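Side-chain contacts in multi-copper Oxidase CueO (Ochrobactrum, PDB 6EVG), which oxidises lignin model compounds and lignosulfonate as a laccase-like copper enzyme, probably passing the electrons on to dioxygen: residues A54-A57 against G61-L64; N107-A110 against A114-P117; G161-Y166 against G309-R314; D411-E416 against A480-P485. All coordinates share one frame; numbering follows the deposited sequence.

Contact 1 (A54-A57 against G61-L64); sequences AASA and GAYL
The first residues of edge strand 54-59 and the loop that leaves it for strand 67-71 fold back on each other in the first cupredoxin-type unit of this multicopper oxidase, and Ser56 pins the loop to the strand. Its OG donates to the carbonyl oxygen of Ala62, with OG and Ala62 O 2.7 Å apart. The hydroxyl does not approach in the plane of that carbonyl: it stands above it, 39° out. A chi1 of 66° sets OG between the backbone N and the carbonyl carbon of Ser56, on the flank that faces the loop, where it also lies 3.7 Å from Ala62 CB. Ser56 CB meanwhile meets the Tyr63 ring at its edge, near the ring plane, 4.2 Å from CD1. Tyr63 has CG anti to its backbone N, which brings the edge of the ring, at CD1, to Ser56 CB. Next along the strand, Ala57 takes part through its backbone, its CB pointing away from the loop; Tyr63 CA makes a C-H...O contact with Ala57 O at 3.6 Å, the angle at the hydrogen being 159°. The far end of Tyr63 is held from outside, by a hydrogen bond from OH to Gln176 on strand 170-178 and by stacking with His46. The amide N of Ala57 lies near Ala62 O but at a poor angle, and the Ser56 hydroxyl supplies the hydrogen bond between the two segments, so a carbonyl of the loop is satisfied by a buried side chain of the strand.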
loop_
_atom_site.group_PDB
_atom_site.type_symbol
_atom_site.label_atom_id
_atom_site.label_comp_id
_atom_site.label_asym_id
_atom_site.label_seq_id
_atom_site.Cartn_x
_atom_site.Cartn_y
_atom_site.Cartn_z
ATOM N N ALA A 54 -18.381 -10.733 10.330
ATOM C CA ALA A 54 -17.856 -11.711 9.380
ATOM C C ALA A 54 -16.537 -12.270 9.897
ATOM O O ALA A 54 -15.813 -11.632 10.670
ATOM C CB ALA A 54 -17.654 -11.127 8.005
ATOM N N ALA A 55 -16.199 -13.464 9.406
ATOM C CA ALA A 55 -14.858 -14.020 9.691
ATOM C C ALA A 55 -13.776 -13.085 9.196
ATOM O O ALA A 55 -13.917 -12.475 8.131
ATOM C CB ALA A 55 -14.718 -15.346 8.968
ATOM N N SER A 56 -12.680 -12.997 9.943
ATOM C CA SER A 56 -11.646 -12.028 9.670
ATOM C C SER A 56 -10.308 -12.496 10.211
ATOM O O SER A 56 -10.197 -13.548 10.877
ATOM C CB SER A 56 -12.058 -10.674 10.244
ATOM O OG SER A 56 -12.111 -10.713 11.639
ATOM N N ALA A 57 -9.270 -11.683 9.990
ATOM C CA ALA A 57 -7.978 -11.837 10.646
ATOM C C ALA A 57 -7.331 -10.482 10.697
ATOM O O ALA A 57 -7.580 -9.635 9.843
ATOM C CB ALA A 57 -7.092 -12.845 9.914
ATOM N N GLY A 61 -5.545 -7.846 16.994
ATOM C CA GLY A 61 -6.978 -7.735 16.909
ATOM C C GLY A 61 -7.468 -8.459 15.697
ATOM O O GLY A 61 -6.706 -9.108 14.989
ATOM N N ALA A 62 -8.802 -8.388 15.470
ATOM C CA ALA A 62 -9.444 -9.233 14.486
ATOM C C ALA A 62 -9.448 -8.717 13.071
ATOM O O ALA A 62 -9.817 -9.432 12.136
ATOM C CB ALA A 62 -10.878 -9.490 14.912
ATOM N N TYR A 63 -9.020 -7.447 12.872
ATOM C CA TYR A 63 -9.047 -6.840 11.537
ATOM C C TYR A 63 -8.090 -5.640 11.524
ATOM O O TYR A 63 -8.046 -4.896 12.515
ATOM C CB TYR A 63 -10.496 -6.381 11.179
ATOM C CG TYR A 63 -10.625 -6.007 9.728
ATOM C CD1 TYR A 63 -10.830 -6.960 8.751
ATOM C CD2 TYR A 63 -10.485 -4.671 9.281
ATOM C CE1 TYR A 63 -10.831 -6.652 7.409
ATOM C CE2 TYR A 63 -10.497 -4.330 7.937
ATOM C CZ TYR A 63 -10.652 -5.334 6.979
ATOM O OH TYR A 63 -10.641 -5.059 5.660
ATOM N N LEU A 64 -7.350 -5.464 10.439
ATOM C CA LEU A 64 -6.379 -4.368 10.358
ATOM C C LEU A 64 -5.386 -4.510 11.511
ATOM O O LEU A 64 -5.101 -5.637 11.922
ATOM C CB LEU A 64 -7.063 -3.024 10.181
ATOM C CG LEU A 64 -7.344 -2.646 8.736
ATOM C CD1 LEU A 64 -8.185 -1.397 8.686
ATOM C CD2 LEU A 64 -6.162 -2.408 7.859
#

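Contact 2 (N107-A110 against A114-P117); sequences NVIA and AWKP
Ile109 and Trp115 cross at about a right angle, the isoleucine reaching the tryptophan near the root of its side chain. Ile109 CD1 lies 3.7 Å from Trp115 CB and 3.8 Å from CE3, so the methyl meets the indole obliquely on its benzo side. The extended chi2 of 169° carries CD1 out to that point, while the other branch, CG2, leans on the backbone of the preceding residue, 4.1 Å from Ala114 N. Further along the indole, Asn107 comes up with its amide almost perpendicular to the ring, the planes 87° apart. ND2 is 4.1 Å from Trp115 CZ2, a packing distance; the amide hydrogen-bonds instead to the carbonyl of Asp102, which anchors it beside the ring. Within its own segment Trp115 has Pro117 CD over the centre of one face, 3.5 Å above the plane. Within 107-117 the indole is thus met by Ile109, the Asn107 amide and Pro117. Segment 107-110 is loop between strands 91-93 and 114-120, and 114-117 begins the latter, an edge strand of a four-stranded sheet. Ile109 and Trp115 both rest on Val80 of the adjoining strand 75-82, and the indole also meets Trp92 of strand 91-93 at nearly parallel planes, so it touches residues of both sheets, Val80 of one and Trp92 of the other.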
loop_
_atom_site.group_PDB
_atom_site.type_symbol
_atom_site.label_atom_id
_atom_site.label_comp_id
_atom_site.label_asym_id
_atom_site.label_seq_id
_atom_site.Cartn_x
_atom_site.Cartn_y
_atom_site.Cartn_z
ATOM N N ASN A 107 10.527 -17.395 3.615
ATOM C CA ASN A 107 10.712 -17.403 5.085
ATOM C C ASN A 107 9.392 -17.256 5.797
ATOM O O ASN A 107 9.201 -16.373 6.610
ATOM C CB ASN A 107 11.780 -16.380 5.512
ATOM C CG ASN A 107 11.437 -14.906 5.252
ATOM O OD1 ASN A 107 10.741 -14.562 4.290
ATOM N ND2 ASN A 107 12.012 -14.004 6.074
ATOM N N VAL A 108 8.488 -18.176 5.547
ATOM C CA VAL A 108 7.184 -18.191 6.155
ATOM C C VAL A 108 7.305 -18.484 7.642
ATOM O O VAL A 108 8.060 -19.372 8.059
ATOM C CB VAL A 108 6.301 -19.245 5.449
ATOM C CG1 VAL A 108 4.941 -19.404 6.129
ATOM C CG2 VAL A 108 6.079 -18.881 3.965
ATOM N N ILE A 109 6.518 -17.771 8.444
ATOM C CA ILE A 109 6.414 -18.022 9.877
ATOM C C ILE A 109 5.403 -19.153 10.105
ATOM O O ILE A 109 4.210 -18.997 9.809
ATOM C CB ILE A 109 5.930 -16.755 10.663
ATOM C CG1 ILE A 109 6.669 -15.513 10.256
ATOM C CG2 ILE A 109 6.022 -17.028 12.172
ATOM C CD1 ILE A 109 6.049 -14.267 10.801
ATOM N N ALA A 110 5.887 -20.285 10.580
ATOM C CA ALA A 110 5.019 -21.414 10.776
ATOM C C ALA A 110 3.935 -21.120 11.811
ATOM O O ALA A 110 4.076 -20.263 12.719
ATOM C CB ALA A 110 5.798 -22.623 11.232
ATOM N N ALA A 114 7.167 -17.621 16.065
ATOM C CA ALA A 114 7.486 -16.203 16.095
ATOM C C ALA A 114 8.679 -15.902 15.201
ATOM O O ALA A 114 9.511 -16.776 14.880
ATOM C CB ALA A 114 7.751 -15.730 17.519
ATOM N N TRP A 115 8.816 -14.649 14.834
ATOM C CA TRP A 115 9.899 -14.124 13.966
ATOM C C TRP A 115 10.192 -12.737 14.488
ATOM O O TRP A 115 9.263 -11.909 14.571
ATOM C CB TRP A 115 9.376 -14.073 12.519
ATOM C CG TRP A 115 10.262 -13.418 11.506
ATOM C CD1 TRP A 115 11.500 -13.758 11.179
ATOM C CD2 TRP A 115 9.878 -12.340 10.595
ATOM N NE1 TRP A 115 11.957 -12.916 10.129
ATOM C CE2 TRP A 115 10.947 -12.076 9.745
ATOM C CE3 TRP A 115 8.722 -11.562 10.471
ATOM C CZ2 TRP A 115 10.874 -11.056 8.734
ATOM C CZ3 TRP A 115 8.647 -10.574 9.502
ATOM C CH2 TRP A 115 9.693 -10.352 8.653
ATOM N N LYS A 116 11.450 -12.470 14.840
ATOM C CA LYS A 116 11.777 -11.245 15.564
ATOM C C LYS A 116 12.950 -10.495 14.942
ATOM O O LYS A 116 14.040 -10.325 15.559
ATOM C CB LYS A 116 12.075 -11.573 17.021
ATOM C CG LYS A 116 10.972 -12.331 17.718
ATOM C CD LYS A 116 11.230 -12.592 19.180
ATOM C CE LYS A 116 10.101 -13.358 19.839
ATOM N NZ LYS A 116 10.268 -13.497 21.308
ATOM N N PRO A 117 12.833 -10.080 13.679
ATOM C CA PRO A 117 13.904 -9.317 13.042
ATOM C C PRO A 117 14.197 -7.999 13.782
ATOM O O PRO A 117 13.266 -7.327 14.266
ATOM C CB PRO A 117 13.365 -9.050 11.639
ATOM C CG PRO A 117 11.885 -9.087 11.820
ATOM C CD PRO A 117 11.628 -10.178 12.822
#

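Contact 3 (G161-Y166 against G309-R314); sequences GLPEDY and GKVTKR
Val311 lays its two methyls on the backbone and ring of the chain from Gly161 to Pro163, each finding a different place. CG2 sits 3.8 Å from both Pro163 N and Pro163 CA, against the base of the proline ring, and the ring's CG comes back to CG2 at 4.1 Å; the two side chains cross at about a right angle. CG1, anti to the backbone N of Val311 (chi1 180°), turns the other way and lies 3.7 Å from Gly161 O. The valine therefore straddles this bend of the loop and is the residue of 309-314 most deeply engaged in the contact. Beside the apolar patch, a water spans the two loops: it donates to Gly161 O and to Lys313 O, each at 2.7 Å, and so ties two carbonyls that could not bond to each other. Gly161 has a positive phi of 82°, a backbone shape that would press a side chain against the preceding carbonyl. Toward the other end, Asp165 OD2 and Lys310 NZ are 4.5 Å apart, too far for a salt bridge, though their opposite charges probably attract weakly. These are loops 143 residues apart in sequence: 161-166 runs between strands 148-153 and 170-178, whereas the loop holding 309-314 follows strand 295-303 on the way to strand 332-336. Both lie against the large mixed sheet of the middle of the chain, where Pro163 and Val311 touch Ile219 of strand 219-226, Val311 pairs with Ile219 by backbone hydrogen bonding, and Pro163 also packs on Leu273 of strand 269-275.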
loop_
_atom_site.group_PDB
_atom_site.type_symbol
_atom_site.label_atom_id
_atom_site.label_comp_id
_atom_site.label_asym_id
_atom_site.label_seq_id
_atom_site.Cartn_x
_atom_site.Cartn_y
_atom_site.Cartn_z
ATOM N N GLY A 161 5.764 22.569 8.797
ATOM C CA GLY A 161 4.437 23.115 8.765
ATOM C C GLY A 161 3.328 22.114 8.591
ATOM O O GLY A 161 2.253 22.434 8.051
ATOM N N LEU A 162 3.546 20.877 9.009
ATOM C CA LEU A 162 2.585 19.817 8.776
ATOM C C LEU A 162 1.817 19.520 10.054
ATOM O O LEU A 162 2.408 19.454 11.158
ATOM C CB LEU A 162 3.258 18.555 8.331
ATOM C CG LEU A 162 3.987 18.624 6.981
ATOM C CD1 LEU A 162 4.816 17.387 6.706
ATOM C CD2 LEU A 162 3.037 18.881 5.854
ATOM N N PRO A 163 0.517 19.227 9.954
ATOM C CA PRO A 163 -0.252 18.705 11.100
ATOM C C PRO A 163 0.377 17.380 11.553
ATOM O O PRO A 163 0.755 16.594 10.700
ATOM C CB PRO A 163 -1.654 18.514 10.516
ATOM C CG PRO A 163 -1.722 19.386 9.291
ATOM C CD PRO A 163 -0.342 19.334 8.748
ATOM N N GLU A 164 0.410 17.151 12.856
ATOM C CA GLU A 164 1.056 15.973 13.401
ATOM C C GLU A 164 0.440 15.466 14.698
ATOM O O GLU A 164 1.076 14.610 15.354
ATOM C CB GLU A 164 2.574 16.221 13.538
ATOM C CG GLU A 164 2.935 17.267 14.553
ATOM C CD GLU A 164 4.387 17.348 14.947
ATOM O OE1 GLU A 164 5.112 16.458 14.563
ATOM O OE2 GLU A 164 4.774 18.284 15.633
ATOM N N ASP A 165 -0.782 15.891 15.022
ATOM C CA ASP A 165 -1.425 15.406 16.269
ATOM C C ASP A 165 -2.262 14.165 15.913
ATOM O O ASP A 165 -3.352 14.293 15.344
ATOM C CB ASP A 165 -2.311 16.543 16.844
ATOM C CG ASP A 165 -2.805 16.338 18.228
ATOM O OD1 ASP A 165 -2.530 15.266 18.795
ATOM O OD2 ASP A 165 -3.511 17.254 18.777
ATOM N N TYR A 166 -1.735 13.007 16.198
ATOM C CA TYR A 166 -2.326 11.749 15.772
ATOM C C TYR A 166 -3.730 11.591 16.232
ATOM O O TYR A 166 -4.063 11.722 17.416
ATOM C CB TYR A 166 -1.474 10.548 16.266
ATOM C CG TYR A 166 -2.012 9.220 15.697
ATOM C CD1 TYR A 166 -1.975 8.981 14.345
ATOM C CD2 TYR A 166 -2.596 8.281 16.500
ATOM C CE1 TYR A 166 -2.463 7.804 13.779
ATOM C CE2 TYR A 166 -3.075 7.082 15.946
ATOM C CZ TYR A 166 -3.028 6.855 14.618
ATOM O OH TYR A 166 -3.499 5.708 14.025
ATOM N N GLY A 309 -7.636 23.944 16.141
ATOM C CA GLY A 309 -6.673 23.227 15.258
ATOM C C GLY A 309 -5.348 23.986 15.192
ATOM O O GLY A 309 -5.331 25.204 15.207
ATOM N N LYS A 310 -4.245 23.268 15.194
ATOM C CA LYS A 310 -2.926 23.864 15.277
ATOM C C LYS A 310 -2.382 24.517 14.009
ATOM O O LYS A 310 -1.674 25.484 14.080
ATOM C CB LYS A 310 -1.901 22.836 15.790
ATOM C CG LYS A 310 -1.932 22.554 17.304
ATOM C CD LYS A 310 -0.931 21.449 17.722
ATOM C CE LYS A 310 -0.707 21.320 19.229
ATOM N NZ LYS A 310 -0.067 20.063 19.736
ATOM N N VAL A 311 -2.690 23.946 12.847
ATOM C CA VAL A 311 -2.103 24.379 11.572
ATOM C C VAL A 311 -3.140 25.098 10.719
ATOM O O VAL A 311 -4.182 24.508 10.414
ATOM C CB VAL A 311 -1.493 23.193 10.778
ATOM C CG1 VAL A 311 -0.901 23.671 9.463
ATOM C CG2 VAL A 311 -0.482 22.482 11.658
ATOM N N THR A 312 -2.888 26.357 10.371
ATOM C CA THR A 312 -3.855 27.158 9.625
ATOM C C THR A 312 -3.361 27.537 8.219
ATOM O O THR A 312 -4.190 27.883 7.365
ATOM C CB THR A 312 -4.289 28.367 10.427
ATOM O OG1 THR A 312 -3.171 29.177 10.728
ATOM C CG2 THR A 312 -4.943 27.978 11.732
ATOM N N LYS A 313 -2.048 27.516 7.995
ATOM C CA LYS A 313 -1.469 27.872 6.731
ATOM C C LYS A 313 -0.988 26.609 6.013
ATOM O O LYS A 313 -0.562 25.695 6.659
ATOM C CB LYS A 313 -0.250 28.806 6.936
ATOM C CG LYS A 313 -0.615 30.132 7.634
ATOM C CD LYS A 313 -1.700 30.906 6.868
ATOM C CE LYS A 313 -1.816 32.365 7.322
ATOM N NZ LYS A 313 -3.226 32.858 7.258
ATOM N N ARG A 314 -0.982 26.628 4.678
ATOM C CA ARG A 314 -0.494 25.505 3.850
ATOM C C ARG A 314 0.956 25.674 3.621
ATOM O O ARG A 314 1.406 26.785 3.270
ATOM C CB ARG A 314 -1.255 25.482 2.448
ATOM C CG ARG A 314 -2.772 25.418 2.557
ATOM C CD ARG A 314 -3.549 25.385 1.269
ATOM N NE ARG A 314 -3.049 26.436 0.376
ATOM C CZ ARG A 314 -3.314 27.743 0.495
ATOM N NH1 ARG A 314 -4.244 28.162 1.334
ATOM N NH2 ARG A 314 -2.641 28.630 -0.260
HETATM O O HOH W 1 1.959 25.060 7.452
#

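Contact 4 (D411-E416 against A480-P485); sequences DRIDVE and AVKSHP
Two flat groups are each bound at an edge within their own segment, while Ile413 and Lys482 meet across the contact. The Arg412 guanidinium holds Asp414 side-on: NE and NH2 both donate to the one oxygen OD1, at 2.8 and 2.9 Å. OD1 lies in the guanidinium plane, while the donors meet it on the syn side, somewhat tilted out of the carboxylate plane, and this double grip forms a salt bridge that braces the backbone on both sides of Ile413. In the other segment, the His484 ring has Ser483 OG in plane at its edge, 2.8 Å from ND1. Between the segments the meeting is apolar. Ile413 CG1 and CD1 cover the aliphatic part of Lys482, CG1 coming 3.9 Å from both CD and CE, while CD1 also reaches Pro485 CB at 4.0 Å. The lysine starts with CG anti to its backbone N (chi1 175°), then bends at chi2, chi3 and chi4, curling its methylenes back over the isoleucine. Val481 to His484 form a type I beta turn, closed by His484 N to Val481 O, and Pro485 leads on into strand 486-490. Segment 411-416 enters the short edge strand 415-417, paired with strand 501-506, on which Ile413 rests through Val505 and Pro485 through Gln503. The contact therefore sits at the surface of the five-stranded sheet whose strands 486-490 and 434-438 contain the copper ligands Cys490 and His434.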
loop_
_atom_site.group_PDB
_atom_site.type_symbol
_atom_site.label_atom_id
_atom_site.label_comp_id
_atom_site.label_asym_id
_atom_site.label_seq_id
_atom_site.Cartn_x
_atom_site.Cartn_y
_atom_site.Cartn_z
ATOM N N ASP A 411 11.907 -21.053 -7.424
ATOM C CA ASP A 411 13.305 -21.419 -7.581
ATOM C C ASP A 411 14.039 -20.652 -8.654
ATOM O O ASP A 411 15.200 -20.967 -8.896
ATOM C CB ASP A 411 13.345 -22.932 -7.860
ATOM C CG ASP A 411 12.904 -23.735 -6.677
ATOM O OD1 ASP A 411 13.322 -23.414 -5.566
ATOM O OD2 ASP A 411 12.099 -24.670 -6.808
ATOM N N ARG A 412 13.396 -19.689 -9.307
ATOM C CA ARG A 412 13.985 -18.978 -10.445
ATOM C C ARG A 412 14.261 -17.521 -10.071
ATOM O O ARG A 412 13.380 -16.823 -9.594
ATOM C CB ARG A 412 13.042 -19.030 -11.641
ATOM C CG ARG A 412 13.675 -18.484 -12.925
ATOM C CD ARG A 412 12.677 -18.480 -14.074
ATOM N NE ARG A 412 11.651 -17.445 -13.904
ATOM C CZ ARG A 412 10.327 -17.587 -13.990
ATOM N NH1 ARG A 412 9.768 -18.729 -14.231
ATOM N NH2 ARG A 412 9.583 -16.485 -13.825
ATOM N N ILE A 413 15.474 -17.089 -10.346
ATOM C CA ILE A 413 15.859 -15.696 -10.208
ATOM C C ILE A 413 15.703 -15.034 -11.567
ATOM O O ILE A 413 16.355 -15.412 -12.549
ATOM C CB ILE A 413 17.278 -15.511 -9.666
ATOM C CG1 ILE A 413 17.431 -16.176 -8.296
ATOM C CG2 ILE A 413 17.708 -14.064 -9.675
ATOM C CD1 ILE A 413 16.469 -15.675 -7.249
ATOM N N ASP A 414 14.860 -14.026 -11.653
ATOM C CA ASP A 414 14.562 -13.334 -12.921
ATOM C C ASP A 414 15.531 -12.218 -13.258
ATOM O O ASP A 414 15.664 -11.910 -14.454
ATOM C CB ASP A 414 13.116 -12.822 -12.851
ATOM C CG ASP A 414 12.127 -13.974 -12.615
ATOM O OD1 ASP A 414 11.903 -14.722 -13.565
ATOM O OD2 ASP A 414 11.701 -14.153 -11.447
ATOM N N VAL A 415 16.064 -11.562 -12.225
ATOM C CA VAL A 415 16.888 -10.367 -12.372
ATOM C C VAL A 415 18.059 -10.454 -11.444
ATOM O O VAL A 415 17.900 -10.736 -10.236
ATOM C CB VAL A 415 16.049 -9.090 -12.077
ATOM C CG1 VAL A 415 16.908 -7.888 -11.794
ATOM C CG2 VAL A 415 15.005 -8.837 -13.163
ATOM N N GLU A 416 19.232 -10.128 -11.969
ATOM C CA GLU A 416 20.418 -9.866 -11.187
ATOM C C GLU A 416 20.791 -8.405 -11.339
ATOM O O GLU A 416 21.168 -7.998 -12.415
ATOM C CB GLU A 416 21.602 -10.759 -11.611
ATOM C CG GLU A 416 21.354 -12.215 -11.396
ATOM C CD GLU A 416 22.522 -13.122 -11.788
ATOM O OE1 GLU A 416 23.595 -12.632 -12.164
ATOM O OE2 GLU A 416 22.330 -14.342 -11.621
ATOM N N ALA A 480 19.897 -8.128 -1.484
ATOM C CA ALA A 480 19.098 -9.343 -1.543
ATOM C C ALA A 480 20.064 -10.472 -1.800
ATOM O O ALA A 480 20.700 -10.546 -2.823
ATOM C CB ALA A 480 18.037 -9.344 -2.609
ATOM N N VAL A 481 20.136 -11.360 -0.816
ATOM C CA VAL A 481 20.920 -12.593 -0.906
ATOM C C VAL A 481 20.056 -13.709 -1.573
ATOM O O VAL A 481 18.829 -13.720 -1.598
ATOM C CB VAL A 481 21.496 -13.020 0.479
ATOM C CG1 VAL A 481 22.461 -11.966 1.009
ATOM C CG2 VAL A 481 20.384 -13.304 1.506
ATOM N N LYS A 482 20.737 -14.753 -2.047
ATOM C CA LYS A 482 20.057 -15.766 -2.872
ATOM C C LYS A 482 18.991 -16.602 -2.078
ATOM O O LYS A 482 17.944 -16.992 -2.604
ATOM C CB LYS A 482 21.105 -16.710 -3.497
ATOM C CG LYS A 482 20.519 -17.862 -4.262
ATOM C CD LYS A 482 19.395 -17.513 -5.257
ATOM C CE LYS A 482 18.312 -18.603 -5.322
ATOM N NZ LYS A 482 18.783 -19.802 -6.084
ATOM N N SER A 483 19.221 -16.786 -0.776
ATOM C CA SER A 483 18.269 -17.456 0.073
ATOM C C SER A 483 17.019 -16.652 0.322
ATOM O O SER A 483 16.015 -17.198 0.722
ATOM C CB SER A 483 18.876 -17.741 1.457
ATOM O OG SER A 483 19.334 -16.561 2.165
ATOM N N HIS A 484 17.114 -15.329 0.107
ATOM C CA HIS A 484 16.035 -14.379 0.457
ATOM C C HIS A 484 15.940 -13.355 -0.676
ATOM O O HIS A 484 16.242 -12.202 -0.489
ATOM C CB HIS A 484 16.260 -13.681 1.796
ATOM C CG HIS A 484 16.175 -14.530 3.025
ATOM N ND1 HIS A 484 17.135 -15.437 3.410
ATOM C CD2 HIS A 484 15.276 -14.464 4.039
ATOM C CE1 HIS A 484 16.787 -15.929 4.597
ATOM N NE2 HIS A 484 15.671 -15.346 5.013
ATOM N N PRO A 485 15.497 -13.749 -1.871
ATOM C CA PRO A 485 15.390 -12.772 -2.950
ATOM C C PRO A 485 14.355 -11.705 -2.649
ATOM O O PRO A 485 13.362 -11.939 -1.947
ATOM C CB PRO A 485 14.971 -13.607 -4.148
ATOM C CG PRO A 485 14.318 -14.788 -3.560
ATOM C CD PRO A 485 15.016 -15.070 -2.281
#

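Contact 1 is the buried one, contacts 2 and 3 are partly buried, and contact 4 lies at the surface. Contacts 1 and 2 reach the same four-stranded sheet at its two outermost strands, 54-59 and 114-120, yet differ in chemistry: a serine hydroxyl grips a carbonyl in the first, aliphatic and amide groups pack on an indole in the second. Contacts 3 and 4 join parts far apart in sequence, on opposite sides of the chain's centre, and each centres on one branched aliphatic residue; contact 3 adds a water bridge. Only contacts 2 and 4 touch, where Asn107 packs on His484 and brings the first and last cupredoxin-like parts of the chain together.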